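Local atomic coordinates of 3-isopropylmalate dehydratase small subunit (PDB entry 3Q3W), a protein that catalyses, as the small subunit of isopropylmalate isomerase, the interconversion of 2-isopropylmalate and 3-isopropylmalate through 2-isopropylmaleate, a step of leucine biosynthesis. Residues 146-149 against 154-157; 68-73 against 137-142; 148-153 against 172-177. One frame throughout, in Å; residues are numbered along the deposited sequence.

Interaction 1 (146-149 against 154-157); sequences IEIS and RVFF
Glu147 and Phe156 trade backbone hydrogen bonds across an antiparallel beta hairpin. Phe156 N reaches Glu147 O at 2.7 Å and Glu147 N reaches Phe156 O at 2.9 Å. Closer to the turn, Ser149 and Arg154 form a second hydrogen-bonded pair, with Ser149 N 3.0 Å from Arg154 O. Between these lies the non-hydrogen-bonded pair of Ile148 and Val155, whose side chains run alongside each other off the same face of the sheet. Val155 has CG1 anti to its backbone N (chi1 174°), which sends that methyl to Ile146 CG2, a tight 3.4 Å away, while its CG2 sits 4.0 Å from Ile148 CG1. On the face carrying Glu147, Ser149 and Phe156, the aromatic ring turns its edge to Glu147 O and to Ser149 CB. Further out, backbone bonds from Ile146 to Gly12 and from Ile148 to His10 tie the hairpin to strand 9-17. On the face of Ile148 and Val155, Ala102 touches Ile148 and Ile104 touches Val155. At the end away from the turn, Ile146 CG1 lies over a face of the Phe157 ring, 4.0 Å from its centroid and 29° off the ring normal.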
loop_
_atom_site.group_PDB
_atom_site.type_symbol
_atom_site.label_atom_id
_atom_site.label_comp_id
_atom_site.label_asym_id
_atom_site.label_seq_id
_atom_site.Cartn_x
_atom_site.Cartn_y
_atom_site.Cartn_z
ATOM N N ILE A 146 5.182 8.491 -8.279
ATOM C CA ILE A 146 4.172 9.375 -7.762
ATOM C C ILE A 146 4.778 10.095 -6.559
ATOM O O ILE A 146 5.613 9.543 -5.849
ATOM C CB ILE A 146 2.886 8.628 -7.385
ATOM C CG1 ILE A 146 2.202 8.103 -8.665
ATOM C CG2 ILE A 146 1.962 9.560 -6.565
ATOM C CD1 ILE A 146 0.977 7.222 -8.460
ATOM N N GLU A 147 4.421 11.360 -6.360
ATOM C CA GLU A 147 4.856 12.066 -5.141
ATOM C C GLU A 147 3.679 12.382 -4.231
ATOM O O GLU A 147 2.610 12.723 -4.688
ATOM C CB GLU A 147 5.644 13.339 -5.467
ATOM C CG GLU A 147 6.388 13.887 -4.242
ATOM C CD GLU A 147 7.442 14.939 -4.557
ATOM O OE1 GLU A 147 7.869 15.063 -5.717
ATOM O OE2 GLU A 147 7.858 15.646 -3.618
ATOM N N ILE A 148 3.895 12.246 -2.916
ATOM C CA ILE A 148 2.835 12.465 -1.927
ATOM C C ILE A 148 3.368 13.358 -0.837
ATOM O O ILE A 148 4.423 13.071 -0.296
ATOM C CB ILE A 148 2.374 11.179 -1.273
ATOM C CG1 ILE A 148 1.843 10.195 -2.312
ATOM C CG2 ILE A 148 1.309 11.504 -0.186
ATOM C CD1 ILE A 148 1.867 8.702 -1.884
ATOM N N SER A 149 2.657 14.452 -0.549
ATOM C CA SER A 149 2.960 15.306 0.583
ATOM C C SER A 149 1.859 15.152 1.633
ATOM O O SER A 149 0.696 15.464 1.384
ATOM C CB SER A 149 3.046 16.776 0.132
ATOM O OG SER A 149 3.271 17.643 1.237
ATOM N N ARG A 154 -1.730 16.234 -0.448
ATOM C CA ARG A 154 -1.830 16.147 -1.915
ATOM C C ARG A 154 -0.987 14.973 -2.520
ATOM O O ARG A 154 -0.026 14.512 -1.904
ATOM C CB ARG A 154 -1.405 17.469 -2.539
ATOM C CG ARG A 154 -2.330 18.651 -2.174
ATOM C CD ARG A 154 -1.974 19.958 -2.899
ATOM N NE ARG A 154 -3.144 20.839 -3.102
ATOM C CZ ARG A 154 -3.823 21.462 -2.138
ATOM N NH1 ARG A 154 -4.861 22.240 -2.468
ATOM N NH2 ARG A 154 -3.478 21.345 -0.846
ATOM N N VAL A 155 -1.397 14.509 -3.704
ATOM C CA VAL A 155 -0.694 13.523 -4.515
ATOM C C VAL A 155 -0.388 14.127 -5.880
ATOM O O VAL A 155 -1.276 14.759 -6.527
ATOM C CB VAL A 155 -1.540 12.248 -4.689
ATOM C CG1 VAL A 155 -0.875 11.291 -5.663
ATOM C CG2 VAL A 155 -1.792 11.606 -3.318
ATOM N N PHE A 156 0.875 14.029 -6.280
ATOM C CA PHE A 156 1.364 14.678 -7.484
ATOM C C PHE A 156 1.764 13.569 -8.426
ATOM O O PHE A 156 2.665 12.791 -8.099
ATOM C CB PHE A 156 2.583 15.563 -7.175
ATOM C CG PHE A 156 2.334 16.616 -6.119
ATOM C CD1 PHE A 156 1.962 17.916 -6.479
ATOM C CD2 PHE A 156 2.465 16.315 -4.760
ATOM C CE1 PHE A 156 1.735 18.903 -5.521
ATOM C CE2 PHE A 156 2.234 17.303 -3.777
ATOM C CZ PHE A 156 1.855 18.616 -4.166
ATOM N N PHE A 157 1.074 13.453 -9.557
ATOM C CA PHE A 157 1.447 12.494 -10.603
ATOM C C PHE A 157 1.471 13.200 -11.956
ATOM O O PHE A 157 0.412 13.607 -12.480
ATOM C CB PHE A 157 0.461 11.338 -10.654
ATOM C CG PHE A 157 0.875 10.213 -11.585
ATOM C CD1 PHE A 157 2.223 9.861 -11.753
ATOM C CD2 PHE A 157 -0.091 9.487 -12.262
ATOM C CE1 PHE A 157 2.586 8.857 -12.588
ATOM C CE2 PHE A 157 0.267 8.456 -13.086
ATOM C CZ PHE A 157 1.624 8.139 -13.260
#

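Interaction 2 (68-73 against 137-142); sequences KEYQNS and ELKKSQ
Tyr70 carries this contact with the end of its side chain: the hydroxyl OH comes to 3.7 Å from Lys139 CA and also from Leu138 O. A chi1 of -60° puts CG opposite the carbonyl carbon and turns the ring toward the helix, where its outermost atom meets the backbone. Leu138 adds its own side chain more loosely, its CG 4.6 Å from Tyr70 CE1. The CB of Lys139 points away from the loop; its chain keeps CG 4.3 Å from Tyr70 OH and carries NZ off to a salt bridge with Glu18. What is joined here is the last turn of helix 128-140 and a loop of the aconitase C-terminal domain family region, which leads into strand 73-78 of the central mixed sheet; Cys15 and Pro16 of strand 9-17 pack on Tyr70. Nothing across the two segments is hydrogen-bonded; instead Lys144 NZ bonds to Leu138 O and Ser141 O, and weakly to Tyr70 OH. At the root of the Tyr70 side chain, residues 70-73 form a type II beta turn. Its backbone bond from Ser73 N to Tyr70 O is weak, but Ser73 OG donates to the same Tyr70 O at 2.7 Å.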
loop_
_atom_site.group_PDB
_atom_site.type_symbol
_atom_site.label_atom_id
_atom_site.label_comp_id
_atom_site.label_asym_id
_atom_site.label_seq_id
_atom_site.Cartn_x
_atom_site.Cartn_y
_atom_site.Cartn_z
ATOM N N LYS A 68 9.679 -5.787 -14.060
ATOM C CA LYS A 68 10.782 -4.840 -13.924
ATOM C C LYS A 68 10.299 -3.414 -13.803
ATOM O O LYS A 68 10.895 -2.650 -13.042
ATOM C CB LYS A 68 11.802 -4.940 -15.067
ATOM C CG LYS A 68 12.699 -6.184 -14.931
ATOM C CD LYS A 68 14.094 -5.983 -15.419
ATOM C CE LYS A 68 14.815 -7.335 -15.730
ATOM N NZ LYS A 68 15.787 -7.511 -14.648
ATOM N N GLU A 69 9.219 -3.035 -14.512
ATOM C CA GLU A 69 8.779 -1.622 -14.503
ATOM C C GLU A 69 8.330 -1.225 -13.103
ATOM O O GLU A 69 8.374 -0.040 -12.728
ATOM C CB GLU A 69 7.657 -1.400 -15.513
ATOM C CG GLU A 69 8.131 -1.477 -16.949
ATOM C CD GLU A 69 8.339 -2.893 -17.480
ATOM O OE1 GLU A 69 7.929 -3.929 -16.844
ATOM O OE2 GLU A 69 8.926 -2.957 -18.557
ATOM N N TYR A 70 7.951 -2.222 -12.306
ATOM C CA TYR A 70 7.516 -1.996 -10.916
ATOM C C TYR A 70 8.492 -2.433 -9.795
ATOM O O TYR A 70 8.098 -2.535 -8.604
ATOM C CB TYR A 70 6.125 -2.592 -10.717
ATOM C CG TYR A 70 5.098 -1.951 -11.656
ATOM C CD1 TYR A 70 4.733 -0.632 -11.500
ATOM C CD2 TYR A 70 4.524 -2.675 -12.695
ATOM C CE1 TYR A 70 3.806 -0.026 -12.374
ATOM C CE2 TYR A 70 3.600 -2.096 -13.588
ATOM C CZ TYR A 70 3.245 -0.763 -13.414
ATOM O OH TYR A 70 2.318 -0.188 -14.234
ATOM N N GLN A 71 9.759 -2.585 -10.154
ATOM C CA GLN A 71 10.763 -2.886 -9.163
ATOM C C GLN A 71 10.816 -1.749 -8.189
ATOM O O GLN A 71 10.589 -0.575 -8.560
ATOM C CB GLN A 71 12.129 -2.994 -9.768
ATOM C CG GLN A 71 12.463 -4.354 -10.229
ATOM C CD GLN A 71 13.877 -4.374 -10.811
ATOM O OE1 GLN A 71 14.618 -5.311 -10.599
ATOM N NE2 GLN A 71 14.251 -3.304 -11.511
ATOM N N ASN A 72 11.128 -2.087 -6.940
ATOM C CA ASN A 72 11.215 -1.104 -5.878
ATOM C C ASN A 72 9.939 -0.271 -5.646
ATOM O O ASN A 72 10.009 0.906 -5.262
ATOM C CB ASN A 72 12.431 -0.188 -6.077
ATOM C CG ASN A 72 13.649 -0.749 -5.432
ATOM O OD1 ASN A 72 14.209 -1.761 -5.882
ATOM N ND2 ASN A 72 14.045 -0.146 -4.321
ATOM N N SER A 73 8.782 -0.877 -5.828
ATOM C CA SER A 73 7.507 -0.162 -5.597
ATOM C C SER A 73 7.408 0.240 -4.139
ATOM O O SER A 73 7.726 -0.578 -3.253
ATOM C CB SER A 73 6.309 -1.040 -6.003
ATOM O OG SER A 73 6.156 -1.082 -7.411
ATOM N N GLU A 137 -3.037 6.081 -16.418
ATOM C CA GLU A 137 -1.820 6.773 -16.762
ATOM C C GLU A 137 -0.568 5.995 -16.283
ATOM O O GLU A 137 0.446 5.973 -16.969
ATOM C CB GLU A 137 -1.882 8.152 -16.125
ATOM C CG GLU A 137 -0.617 8.982 -16.189
ATOM C CD GLU A 137 -0.309 9.507 -17.546
ATOM O OE1 GLU A 137 -1.265 9.747 -18.321
ATOM O OE2 GLU A 137 0.899 9.702 -17.832
ATOM N N LEU A 138 -0.647 5.403 -15.090
ATOM C CA LEU A 138 0.513 4.742 -14.486
ATOM C C LEU A 138 0.959 3.560 -15.329
ATOM O O LEU A 138 2.159 3.301 -15.522
ATOM C CB LEU A 138 0.162 4.286 -13.059
ATOM C CG LEU A 138 1.296 3.809 -12.144
ATOM C CD1 LEU A 138 2.488 4.769 -12.099
ATOM C CD2 LEU A 138 0.668 3.630 -10.772
ATOM N N LYS A 139 -0.019 2.833 -15.827
ATOM C CA LYS A 139 0.256 1.701 -16.661
ATOM C C LYS A 139 0.886 2.112 -17.952
ATOM O O LYS A 139 1.858 1.482 -18.411
ATOM C CB LYS A 139 -1.021 1.011 -16.984
ATOM C CG LYS A 139 -1.618 0.331 -15.808
ATOM C CD LYS A 139 -2.717 -0.568 -16.289
ATOM C CE LYS A 139 -3.876 0.162 -16.901
ATOM N NZ LYS A 139 -4.881 -0.871 -17.231
ATOM N N LYS A 140 0.310 3.155 -18.555
ATOM C CA LYS A 140 0.822 3.688 -19.798
ATOM C C LYS A 140 2.203 4.304 -19.663
ATOM O O LYS A 140 2.969 4.284 -20.626
ATOM C CB LYS A 140 -0.106 4.738 -20.381
ATOM C CG LYS A 140 -1.403 4.186 -20.901
ATOM C CD LYS A 140 -2.235 5.308 -21.439
ATOM C CE LYS A 140 -3.525 4.783 -22.047
ATOM N NZ LYS A 140 -4.493 5.867 -22.345
ATOM N N SER A 141 2.535 4.834 -18.483
ATOM C CA SER A 141 3.739 5.676 -18.377
ATOM C C SER A 141 5.029 4.867 -18.165
ATOM O O SER A 141 5.055 3.857 -17.425
ATOM C CB SER A 141 3.578 6.707 -17.238
ATOM O OG SER A 141 4.668 7.621 -17.229
ATOM N N GLN A 142 6.108 5.354 -18.751
ATOM C CA GLN A 142 7.423 4.796 -18.467
ATOM C C GLN A 142 7.873 5.177 -17.067
ATOM O O GLN A 142 8.497 4.386 -16.371
ATOM C CB GLN A 142 8.445 5.335 -19.438
ATOM C CG GLN A 142 9.735 4.512 -19.475
ATOM C CD GLN A 142 10.181 4.223 -20.911
ATOM O OE1 GLN A 142 9.799 4.935 -21.826
ATOM N NE2 GLN A 142 10.956 3.148 -21.107
#

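Interaction 3 (148-153 against 172-177); sequences ISLLEK and ICLLEG
Glu176 N bonds to Ile172 O at 2.9 Å, closing the helical turn that presents Leu174 and Leu175 to Leu150 and Leu151. The contact proper is apolar. Leu175 CD2 is the shared methyl: it lies 3.6 Å from Leu150 CG and 3.8 Å from Leu151 CD2, so it bridges two consecutive residues of the turn. With chi1 at 176° and chi2 at 58°, the Leu150 branch reaches the helix and sets CD2 3.5 Å from Leu174 CB, the two side chains running roughly perpendicular. Leu151 leaves the backbone at an angle to the helix, but its CD2 comes up to both CD1 and CD2 of Leu175.

Structurally, the final turn of the helix is laid against the connection of the hairpin formed by strands 145-149 and 154-157. That connection has its own fastening, an ST motif in which Ser149 OG accepts from Glu152 N at 3.2 Å. The helix stops just beyond its leucines in a Schellman motif: Gly177 has positive phi, Leu178 N turns back to Cys173 O, and Gly177 N makes a weak 3.3 Å bond to Leu174 O. Phe7 touches Leu150 and Met4 touches Leu174, so the N-terminal segment helps enclose the leucines. With no hydrogen bond between residues 148-153 and 172-177, their mutual hold rests on close fitting of aliphatic branches, while directional bonds come from Arg171, one turn earlier in the helix than Leu175, whose NE and NH2 donate to Leu150 O and Leu151 O respectively.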
loop_
_atom_site.group_PDB
_atom_site.type_symbol
_atom_site.label_atom_id
_atom_site.label_comp_id
_atom_site.label_asym_id
_atom_site.label_seq_id
_atom_site.Cartn_x
_atom_site.Cartn_y
_atom_site.Cartn_z
ATOM N N ILE A 148 3.895 12.246 -2.916
ATOM C CA ILE A 148 2.835 12.465 -1.927
ATOM C C ILE A 148 3.368 13.358 -0.837
ATOM O O ILE A 148 4.423 13.071 -0.296
ATOM C CB ILE A 148 2.374 11.179 -1.273
ATOM C CG1 ILE A 148 1.843 10.195 -2.312
ATOM C CG2 ILE A 148 1.309 11.504 -0.186
ATOM C CD1 ILE A 148 1.867 8.702 -1.884
ATOM N N SER A 149 2.657 14.452 -0.549
ATOM C CA SER A 149 2.960 15.306 0.583
ATOM C C SER A 149 1.859 15.152 1.633
ATOM O O SER A 149 0.696 15.464 1.384
ATOM C CB SER A 149 3.046 16.776 0.132
ATOM O OG SER A 149 3.271 17.643 1.237
ATOM N N LEU A 150 2.213 14.705 2.825
ATOM C CA LEU A 150 1.216 14.586 3.895
ATOM C C LEU A 150 1.023 15.936 4.575
ATOM O O LEU A 150 0.028 16.141 5.274
ATOM C CB LEU A 150 1.608 13.537 4.921
ATOM C CG LEU A 150 0.708 13.360 6.145
ATOM C CD1 LEU A 150 -0.697 13.029 5.776
ATOM C CD2 LEU A 150 1.287 12.302 6.978
ATOM N N LEU A 151 1.966 16.860 4.380
ATOM C CA LEU A 151 1.792 18.242 4.819
ATOM C C LEU A 151 0.692 18.926 4.055
ATOM O O LEU A 151 -0.159 19.553 4.645
ATOM C CB LEU A 151 3.052 19.056 4.622
ATOM C CG LEU A 151 4.175 18.763 5.596
ATOM C CD1 LEU A 151 5.393 19.622 5.236
ATOM C CD2 LEU A 151 3.723 19.036 7.013
ATOM N N GLU A 152 0.711 18.808 2.740
ATOM C CA GLU A 152 -0.274 19.490 1.927
ATOM C C GLU A 152 -1.493 18.655 1.696
ATOM O O GLU A 152 -2.485 19.165 1.187
ATOM C CB GLU A 152 0.316 19.875 0.582
ATOM C CG GLU A 152 1.291 21.000 0.664
ATOM C CD GLU A 152 2.007 21.178 -0.643
ATOM O OE1 GLU A 152 1.406 20.851 -1.697
ATOM O OE2 GLU A 152 3.170 21.633 -0.615
ATOM N N LYS A 153 -1.428 17.395 2.115
ATOM C CA LYS A 153 -2.440 16.392 1.836
ATOM C C LYS A 153 -2.782 16.379 0.348
ATOM O O LYS A 153 -3.951 16.501 -0.063
ATOM C CB LYS A 153 -3.671 16.558 2.722
ATOM C CG LYS A 153 -3.394 16.368 4.216
ATOM C CD LYS A 153 -4.689 16.388 5.093
ATOM C CE LYS A 153 -5.116 17.755 5.493
ATOM N NZ LYS A 153 -6.193 17.708 6.549
ATOM N N ILE A 172 -0.759 13.830 12.410
ATOM C CA ILE A 172 0.353 14.336 13.182
ATOM C C ILE A 172 1.244 13.204 13.664
ATOM O O ILE A 172 2.445 13.397 13.695
ATOM C CB ILE A 172 -0.063 15.283 14.337
ATOM C CG1 ILE A 172 1.126 16.162 14.789
ATOM C CG2 ILE A 172 -0.650 14.511 15.543
ATOM C CD1 ILE A 172 1.748 17.208 13.722
ATOM N N CYS A 173 0.667 12.063 14.051
ATOM C CA CYS A 173 1.468 10.866 14.342
ATOM C C CYS A 173 2.390 10.514 13.169
ATOM O O CYS A 173 3.572 10.353 13.387
ATOM C CB CYS A 173 0.591 9.678 14.745
ATOM S SG CYS A 173 -0.262 9.889 16.355
ATOM N N LEU A 174 1.877 10.453 11.934
ATOM C CA LEU A 174 2.707 10.119 10.775
ATOM C C LEU A 174 3.754 11.206 10.529
ATOM O O LEU A 174 4.907 10.904 10.294
ATOM C CB LEU A 174 1.854 9.945 9.514
ATOM C CG LEU A 174 0.913 8.731 9.480
ATOM C CD1 LEU A 174 -0.141 8.868 8.394
ATOM C CD2 LEU A 174 1.697 7.501 9.259
ATOM N N LEU A 175 3.348 12.479 10.588
ATOM C CA LEU A 175 4.315 13.563 10.389
ATOM C C LEU A 175 5.471 13.573 11.412
ATOM O O LEU A 175 6.616 13.854 11.077
ATOM C CB LEU A 175 3.615 14.953 10.387
ATOM C CG LEU A 175 2.604 15.275 9.275
ATOM C CD1 LEU A 175 1.918 16.604 9.612
ATOM C CD2 LEU A 175 3.232 15.338 7.849
ATOM N N GLU A 176 5.180 13.271 12.667
ATOM C CA GLU A 176 6.219 13.262 13.690
ATOM C C GLU A 176 6.740 11.858 14.008
ATOM O O GLU A 176 7.622 11.709 14.837
ATOM C CB GLU A 176 5.682 13.936 14.961
ATOM C CG GLU A 176 5.250 15.369 14.765
ATOM C CD GLU A 176 6.434 16.288 14.564
ATOM O OE1 GLU A 176 7.400 16.131 15.333
ATOM O OE2 GLU A 176 6.414 17.157 13.650
ATOM N N GLY A 177 6.195 10.836 13.362
ATOM C CA GLY A 177 6.579 9.446 13.633
ATOM C C GLY A 177 6.330 9.094 15.091
ATOM O O GLY A 177 7.226 8.593 15.778
#

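In the fold
Interactions 1 and 3 share Ile148 and Ser149 and use the same strand, 145-149: the first pairs it with strand 154-157 by backbone hydrogen bonds, the other sets the hairpin's connection against helix 168-176 through leucines alone. Interaction 2 lies near the other end of the hairpin and touches interaction 1, where Phe157 CZ packs 3.7 Å from Leu138 CD1. Interactions 2 and 3 do not touch, their nearest atoms being about 10 Å apart. All three are mainly buried, yet each has an exposed residue at its margin: Arg154, Lys139 and Leu151. Chemistry follows place: strand pairing within the sheet, van der Waals contact of a tyrosine hydroxyl with the backbone at one helix end, aliphatic contact at another.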